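Local coordinates for protein porin (Rhodobacter capsulatus, PDB 2POR) that forms, as a homotrimer, outer-membrane channels through which small hydrophilic solutes up to about 0.6 kDa diffuse passively, at residues G42-A47 against D58-L63; A53-D58 against A113-V118. All coordinates share one frame; numbering follows the deposited sequence.

Interaction 1: residues G42-A47 against D58-L63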
ATOM      1  N   GLY A  42     -20.926  -4.635   3.294  1.00 16.60           N
ATOM      2  CA  GLY A  42     -19.910  -3.620   3.190  1.00 15.94           C
ATOM      3  C   GLY A  42     -18.527  -4.222   3.470  1.00 18.51           C
ATOM      4  O   GLY A  42     -18.429  -5.429   3.700  1.00 17.74           O
ATOM      5  N   ALA A  43     -17.529  -3.365   3.433  1.00 19.68           N
ATOM      6  CA  ALA A  43     -16.148  -3.737   3.705  1.00 19.54           C
ATOM      7  C   ALA A  43     -15.392  -2.454   4.019  1.00 25.22           C
ATOM      8  O   ALA A  43     -15.778  -1.362   3.569  1.00 20.81           O
ATOM      9  CB  ALA A  43     -15.551  -4.409   2.472  1.00 16.52           C
ATOM     10  N   SER A  44     -14.349  -2.448   4.853  1.00 17.32           N
ATOM     11  CA  SER A  44     -13.516  -1.272   4.984  1.00 13.95           C
ATOM     12  C   SER A  44     -12.096  -1.697   5.387  1.00 17.36           C
ATOM     13  O   SER A  44     -11.933  -2.773   5.975  1.00 16.29           O
ATOM     14  CB  SER A  44     -14.051  -0.322   6.047  1.00 18.32           C
ATOM     15  OG  SER A  44     -14.267  -0.955   7.274  1.00 28.70           O
ATOM     16  N   PHE A  45     -11.139  -0.854   5.071  1.00 18.21           N
ATOM     17  CA  PHE A  45      -9.757  -1.027   5.481  1.00 19.59           C
ATOM     18  C   PHE A  45      -9.056   0.287   5.231  1.00 21.25           C
ATOM     19  O   PHE A  45      -9.584   1.123   4.477  1.00 19.84           O
ATOM     20  CB  PHE A  45      -9.104  -2.168   4.672  1.00 12.80           C
ATOM     21  CG  PHE A  45      -8.979  -2.016   3.173  1.00 16.76           C
ATOM     22  CD1 PHE A  45      -7.878  -1.390   2.609  1.00 13.03           C
ATOM     23  CD2 PHE A  45      -9.980  -2.520   2.342  1.00 15.77           C
ATOM     24  CE1 PHE A  45      -7.788  -1.265   1.216  1.00 18.11           C
ATOM     25  CE2 PHE A  45      -9.877  -2.390   0.961  1.00 14.29           C
ATOM     26  CZ  PHE A  45      -8.785  -1.760   0.387  1.00 18.49           C
ATOM     27  N   LYS A  46      -7.885   0.522   5.842  1.00 14.65           N
ATOM     28  CA  LYS A  46      -7.156   1.754   5.656  1.00 13.19           C
ATOM     29  C   LYS A  46      -6.113   1.569   4.606  1.00 16.83           C
ATOM     30  O   LYS A  46      -5.718   0.435   4.307  1.00 18.21           O
ATOM     31  CB  LYS A  46      -6.498   2.213   6.936  1.00 14.48           C
ATOM     32  CG  LYS A  46      -7.566   2.375   7.993  1.00 19.35           C
ATOM     33  CD  LYS A  46      -7.097   3.113   9.211  1.00 22.07           C
ATOM     34  CE  LYS A  46      -8.220   3.176  10.229  1.00 29.45           C
ATOM     35  NZ  LYS A  46      -8.492   1.860  10.773  1.00 30.58           N
ATOM     36  N   ALA A  47      -5.605   2.646   4.045  1.00 13.74           N
ATOM     37  CA  ALA A  47      -4.745   2.553   2.899  1.00 14.51           C
ATOM     38  C   ALA A  47      -3.446   1.798   3.281  1.00 17.84           C
ATOM     39  O   ALA A  47      -2.914   1.021   2.478  1.00 16.71           O
ATOM     40  CB  ALA A  47      -4.356   3.940   2.426  1.00 13.21           C
ATOM     41  N   ASP A  58      -6.250  -7.946   7.406  1.00 16.20           N
ATOM     42  CA  ASP A  58      -6.596  -6.608   7.863  1.00 12.73           C
ATOM     43  C   ASP A  58      -7.944  -6.218   7.221  1.00 13.30           C
ATOM     44  O   ASP A  58      -8.313  -6.794   6.202  1.00 14.77           O
ATOM     45  CB  ASP A  58      -5.582  -5.602   7.416  1.00 14.67           C
ATOM     46  CG  ASP A  58      -4.250  -5.707   8.163  1.00 21.34           C
ATOM     47  OD1 ASP A  58      -4.244  -5.918   9.375  1.00 21.30           O
ATOM     48  OD2 ASP A  58      -3.234  -5.550   7.503  1.00 23.15           O
ATOM     49  N   GLY A  59      -8.622  -5.250   7.813  1.00 19.15           N
ATOM     50  CA  GLY A  59      -9.917  -4.787   7.309  1.00 17.18           C
ATOM     51  C   GLY A  59     -10.996  -5.787   7.618  1.00 19.54           C
ATOM     52  O   GLY A  59     -10.726  -6.893   8.110  1.00 19.80           O
ATOM     53  N   THR A  60     -12.274  -5.456   7.414  1.00 16.10           N
ATOM     54  CA  THR A  60     -13.370  -6.417   7.620  1.00 16.20           C
ATOM     55  C   THR A  60     -14.388  -6.379   6.469  1.00 19.22           C
ATOM     56  O   THR A  60     -14.399  -5.376   5.744  1.00 17.59           O
ATOM     57  CB  THR A  60     -14.158  -6.160   8.918  1.00 22.89           C
ATOM     58  OG1 THR A  60     -14.486  -4.782   8.979  1.00 24.63           O
ATOM     59  CG2 THR A  60     -13.366  -6.562  10.155  1.00 22.82           C
ATOM     60  N   VAL A  61     -15.134  -7.466   6.259  1.00 17.23           N
ATOM     61  CA  VAL A  61     -16.197  -7.592   5.269  1.00 19.01           C
ATOM     62  C   VAL A  61     -17.439  -7.964   6.107  1.00 26.28           C
ATOM     63  O   VAL A  61     -17.317  -8.711   7.100  1.00 18.85           O
ATOM     64  CB  VAL A  61     -15.865  -8.705   4.246  1.00 17.83           C
ATOM     65  CG1 VAL A  61     -16.991  -8.864   3.227  1.00 18.08           C
ATOM     66  CG2 VAL A  61     -14.617  -8.332   3.502  1.00 17.74           C
ATOM     67  N   PHE A  62     -18.652  -7.444   5.826  1.00 19.51           N
ATOM     68  CA  PHE A  62     -19.823  -7.829   6.611  1.00 17.61           C
ATOM     69  C   PHE A  62     -21.085  -7.962   5.749  1.00 21.17           C
ATOM     70  O   PHE A  62     -21.157  -7.445   4.619  1.00 17.39           O
ATOM     71  CB  PHE A  62     -20.083  -6.819   7.719  1.00 17.41           C
ATOM     72  CG  PHE A  62     -20.670  -5.477   7.268  1.00 22.01           C
ATOM     73  CD1 PHE A  62     -22.055  -5.317   7.152  1.00 26.08           C
ATOM     74  CD2 PHE A  62     -19.817  -4.421   7.008  1.00 20.41           C
ATOM     75  CE1 PHE A  62     -22.575  -4.091   6.779  1.00 24.18           C
ATOM     76  CE2 PHE A  62     -20.357  -3.197   6.634  1.00 39.24           C
ATOM     77  CZ  PHE A  62     -21.729  -3.026   6.520  1.00 26.42           C
ATOM     78  N   LEU A  63     -22.039  -8.677   6.335  1.00 21.61           N
ATOM     79  CA  LEU A  63     -23.384  -8.885   5.785  1.00 23.98           C
ATOM     80  C   LEU A  63     -24.314  -8.745   6.959  1.00 24.88           C
ATOM     81  O   LEU A  63     -24.026  -9.378   7.978  1.00 20.07           O
ATOM     82  CB  LEU A  63     -23.618 -10.288   5.222  1.00 23.98           C
ATOM     83  CG  LEU A  63     -24.998 -10.572   4.608  1.00 27.68           C
ATOM     84  CD1 LEU A  63     -25.208  -9.741   3.347  1.00 22.99           C
ATOM     85  CD2 LEU A  63     -25.062 -12.012   4.198  1.00 34.32           C
TER
HETATM   86  O   HOH W   1     -16.777  -2.903   7.679  1.00 46.65           O
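Gly42 O is gripped twice: it accepts a hydrogen bond from Phe62 N at 2.9 Å, the shortest bond of the pair, and the CA-H of Val61 comes in beside it. The Phe62 donor stands above the carbonyl plane, 37° out of it, and the return bond from Gly42 N to Phe62 O closes the hydrogen-bonded pair. Two residues on, Ser44 and Thr60 exchange backbone hydrogen bonds in the same way, but here the donors sit nearly in line with the C=O bonds. Thr60 O also takes a bent CA-H...O contact from Ala43 CA, 3.1 Å away. Strands 40-46 and 60-65 are next to each other in the 16-stranded antiparallel porin barrel; over residues 42-46 and 60-63 they run antiparallel, at 164°. On one face, Phe62 folds its ring back over Gly42. Its CG lies between the backbone N and the carbonyl carbon (chi1 74°), which swings the ring across the neighbouring strand and brings Gly42 CA within 4.0 Å of the ring centroid in a CH-pi contact. A CB on Gly42 would collide with Phe62 CE2, which fits a glycine there. Lys69 meets the same ring as a cation-pi partner. Farther along this face, Ser44 OG and Thr60 OG1 are 4.2 Å apart, and water 1 spans them, 3.2 Å from Ser44 OG and equally far from Thr60 OG1. Thr60 OG1 is also hydrogen-bonded to Glu71. On the other face Ala43 CB rests against Val61 CG2, Ala8 of the second subunit packing on Ala43 and its Arg24 on Val61. Where the strands part, Phe45 CB presses on Gly59 CA at 3.8 Å while its ring leads off to Phe29 and Ala53; the positive phi of Gly59 also favours a glycine.

Interaction 2: residues A53-D58 against A113-V118. With CA (calcium ion), chain D.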
ATOM      1  N   ALA A  53      -5.451  -6.399   3.675  1.00 18.76           N
ATOM      2  CA  ALA A  53      -6.888  -6.508   3.409  1.00 14.32           C
ATOM      3  C   ALA A  53      -7.140  -7.458   2.273  1.00 10.54           C
ATOM      4  O   ALA A  53      -8.160  -8.147   2.257  1.00 15.30           O
ATOM      5  CB  ALA A  53      -7.419  -5.138   3.067  1.00 14.72           C
ATOM      6  N   GLU A  54      -6.223  -7.590   1.295  1.00 13.35           N
ATOM      7  CA  GLU A  54      -6.371  -8.539   0.230  1.00 13.86           C
ATOM      8  C   GLU A  54      -6.218 -10.011   0.665  1.00 17.54           C
ATOM      9  O   GLU A  54      -6.564 -10.880  -0.132  1.00 17.99           O
ATOM     10  CB  GLU A  54      -5.371  -8.120  -0.831  1.00 16.36           C
ATOM     11  CG  GLU A  54      -5.609  -8.750  -2.226  1.00 19.98           C
ATOM     12  CD  GLU A  54      -4.788 -10.007  -2.583  1.00 33.77           C
ATOM     13  OE1 GLU A  54      -3.740 -10.215  -1.977  1.00 26.33           O
ATOM     14  OE2 GLU A  54      -5.181 -10.780  -3.460  1.00 28.75           O
ATOM     15  N   THR A  55      -5.768 -10.417   1.873  1.00 19.05           N
ATOM     16  CA  THR A  55      -5.713 -11.828   2.268  1.00 15.96           C
ATOM     17  C   THR A  55      -6.636 -12.099   3.452  1.00 17.46           C
ATOM     18  O   THR A  55      -6.746 -13.234   3.894  1.00 21.17           O
ATOM     19  CB  THR A  55      -4.238 -12.214   2.660  1.00 13.94           C
ATOM     20  OG1 THR A  55      -4.036 -11.707   3.974  1.00 16.77           O
ATOM     21  CG2 THR A  55      -3.184 -11.624   1.742  1.00 18.93           C
ATOM     22  N   GLY A  56      -7.303 -11.109   4.073  1.00 18.11           N
ATOM     23  CA  GLY A  56      -8.191 -11.342   5.214  1.00 14.36           C
ATOM     24  C   GLY A  56      -7.559 -10.963   6.525  1.00 14.53           C
ATOM     25  O   GLY A  56      -8.157 -10.992   7.599  1.00 19.77           O
ATOM     26  N   GLU A  57      -6.285 -10.586   6.469  1.00 17.95           N
ATOM     27  CA  GLU A  57      -5.531 -10.266   7.664  1.00 14.56           C
ATOM     28  C   GLU A  57      -5.906  -8.923   8.273  1.00 19.55           C
ATOM     29  O   GLU A  57      -5.786  -8.714   9.493  1.00 18.74           O
ATOM     30  CB  GLU A  57      -4.059 -10.280   7.284  1.00 15.25           C
ATOM     31  CG  GLU A  57      -3.191  -9.911   8.483  1.00 25.44           C
ATOM     32  CD  GLU A  57      -1.684  -9.995   8.285  1.00 32.41           C
ATOM     33  OE1 GLU A  57      -1.235 -10.091   7.144  1.00 25.94           O
ATOM     34  OE2 GLU A  57      -0.970  -9.962   9.292  1.00 40.55           O
ATOM     35  N   ASP A  58      -6.250  -7.946   7.406  1.00 16.20           N
ATOM     36  CA  ASP A  58      -6.596  -6.608   7.863  1.00 12.73           C
ATOM     37  C   ASP A  58      -7.944  -6.218   7.221  1.00 13.30           C
ATOM     38  O   ASP A  58      -8.313  -6.794   6.202  1.00 14.77           O
ATOM     39  CB  ASP A  58      -5.582  -5.602   7.416  1.00 14.67           C
ATOM     40  CG  ASP A  58      -4.250  -5.707   8.163  1.00 21.34           C
ATOM     41  OD1 ASP A  58      -4.244  -5.918   9.375  1.00 21.30           O
ATOM     42  OD2 ASP A  58      -3.234  -5.550   7.503  1.00 23.15           O
ATOM     43  N   ALA A 113      -4.203 -13.389  10.950  1.00 17.64           N
ATOM     44  CA  ALA A 113      -2.930 -13.380  10.257  1.00 22.16           C
ATOM     45  C   ALA A 113      -3.179 -13.523   8.767  1.00 23.20           C
ATOM     46  O   ALA A 113      -4.338 -13.661   8.350  1.00 21.50           O
ATOM     47  CB  ALA A 113      -2.091 -14.572  10.765  1.00 20.45           C
ATOM     48  N   GLU A 114      -2.102 -13.545   7.966  1.00 17.56           N
ATOM     49  CA  GLU A 114      -2.200 -13.695   6.544  1.00 17.62           C
ATOM     50  C   GLU A 114      -3.020 -14.915   6.227  1.00 20.21           C
ATOM     51  O   GLU A 114      -2.872 -15.963   6.846  1.00 19.38           O
ATOM     52  CB  GLU A 114      -0.804 -13.792   6.003  1.00 21.43           C
ATOM     53  CG  GLU A 114      -0.828 -14.010   4.495  1.00 31.92           C
ATOM     54  CD  GLU A 114       0.501 -13.942   3.727  1.00 50.58           C
ATOM     55  OE1 GLU A 114       1.556 -13.892   4.353  1.00 58.25           O
ATOM     56  OE2 GLU A 114       0.478 -13.934   2.492  1.00 57.25           O
ATOM     57  N   ASP A 115      -4.010 -14.765   5.349  1.00 18.34           N
ATOM     58  CA  ASP A 115      -4.944 -15.825   4.967  1.00 18.30           C
ATOM     59  C   ASP A 115      -5.717 -16.441   6.106  1.00 14.16           C
ATOM     60  O   ASP A 115      -6.200 -17.591   6.066  1.00 18.02           O
ATOM     61  CB  ASP A 115      -4.239 -16.977   4.264  1.00 19.01           C
ATOM     62  CG  ASP A 115      -3.595 -16.660   2.947  1.00 25.40           C
ATOM     63  OD1 ASP A 115      -4.041 -15.740   2.253  1.00 28.95           O
ATOM     64  OD2 ASP A 115      -2.652 -17.361   2.602  1.00 32.28           O
ATOM     65  N   ASN A 116      -5.845 -15.665   7.173  1.00 16.08           N
ATOM     66  CA  ASN A 116      -6.489 -16.211   8.334  1.00 21.18           C
ATOM     67  C   ASN A 116      -7.336 -15.118   8.996  1.00 17.53           C
ATOM     68  O   ASN A 116      -6.957 -14.510  10.009  1.00 18.38           O
ATOM     69  CB  ASN A 116      -5.408 -16.791   9.302  1.00 13.57           C
ATOM     70  CG  ASN A 116      -6.128 -17.688  10.301  1.00 13.13           C
ATOM     71  OD1 ASN A 116      -6.803 -18.713   9.957  1.00 22.25           O
ATOM     72  ND2 ASN A 116      -5.972 -17.297  11.576  1.00 17.70           N
ATOM     73  N   PRO A 117      -8.532 -14.824   8.441  1.00 19.89           N
ATOM     74  CA  PRO A 117      -9.480 -13.920   9.070  1.00 22.27           C
ATOM     75  C   PRO A 117     -10.164 -14.560  10.279  1.00 18.54           C
ATOM     76  O   PRO A 117     -10.233 -15.796  10.365  1.00 18.89           O
ATOM     77  CB  PRO A 117     -10.419 -13.580   7.917  1.00 15.27           C
ATOM     78  CG  PRO A 117     -10.490 -14.871   7.129  1.00 17.83           C
ATOM     79  CD  PRO A 117      -9.036 -15.331   7.167  1.00 17.26           C
ATOM     80  N   VAL A 118     -10.705 -13.769  11.227  1.00 16.16           N
ATOM     81  CA  VAL A 118     -11.546 -14.302  12.304  1.00 16.43           C
ATOM     82  C   VAL A 118     -13.004 -13.806  12.058  1.00 25.34           C
ATOM     83  O   VAL A 118     -13.247 -12.950  11.186  1.00 19.32           O
ATOM     84  CB  VAL A 118     -11.012 -13.855  13.743  1.00 18.45           C
ATOM     85  CG1 VAL A 118      -9.595 -14.534  13.809  1.00 15.26           C
ATOM     86  CG2 VAL A 118     -10.815 -12.351  14.029  1.00 15.58           C
TER
HETATM   87 CA    CA D 304      -7.513 -20.487   8.941  1.00 19.02          CA
HETATM   88  O   HOH W   2      -8.144 -18.990   7.245  1.00 16.16           O
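Glu57 lies stretched along the Ala113-Glu114 peptide. Its CG is anti to the backbone N (chi1 178°) and the chain runs on extended, which brings CG over Ala113 C and sets the carboxylate carbon CD 3.6 Å from Glu114 N. Glu114 is extended too, and its CB touches Glu57 OE1, yet the carboxylates keep apart, with 5.5 Å between Glu57 OE1 and Glu114 OE1; these like charges would be expected to disfavour any closer approach. Were Glu57 an alanine, CG and the carboxylate would be gone, and the Ala113-Glu114 peptide and Glu114 CB would probably lose their cover on this side. Thr55 meets the turn from another direction. Thr55 OG1, set between the backbone N and the carbonyl carbon (chi1 78°), accepts a weak but straight hydrogen bond from Asp115 N, 3.4 Å long and 171° at the hydrogen, and it has a further weak link to Gly52 O. Asp115 OD1 comes round to Thr55 CB, while Asp115 CA-H makes a contact with Thr55 O. Next along, Gly56 O nestles on Pro117 CB at 3.5 Å. Ala113 to Asn116 form a type II beta turn whose far side reaches a calcium ion: Asn116 OD1 binds it at 2.2 Å, and water 2, donating to Asp115 O, is another ligand. Asp136, Lys138 and Gly140 of the same chain, and Asn20 of the second subunit, are further ligands. The contact thus sets the loop between helix 50-53 and strand 60-65 against the loop leading into strand 118-125, where Val118 is already backbone-bonded to Gly73 of strand 68-73.

Both contacts are partly buried and both touch the second subunit, but they belong to different parts of the fold, barrel wall and loops. Interaction 1 is wall, two adjacent strands joined by regular backbone bonds. Interaction 2 is loop against loop, with a weak hydrogen bond, van der Waals contact and carboxylates near backbone, beside a calcium site shared between subunits. The two are continuous: segment 53-58 lies within the connection between the strands of interaction 1, Asp58 belongs to both, and Phe45 CG packs on Ala53 CB at 3.5 Å. The centres are about 11 Å apart. Glycines serve each, Gly42 within a strand, Gly59 just before one, Gly56 just after a helix.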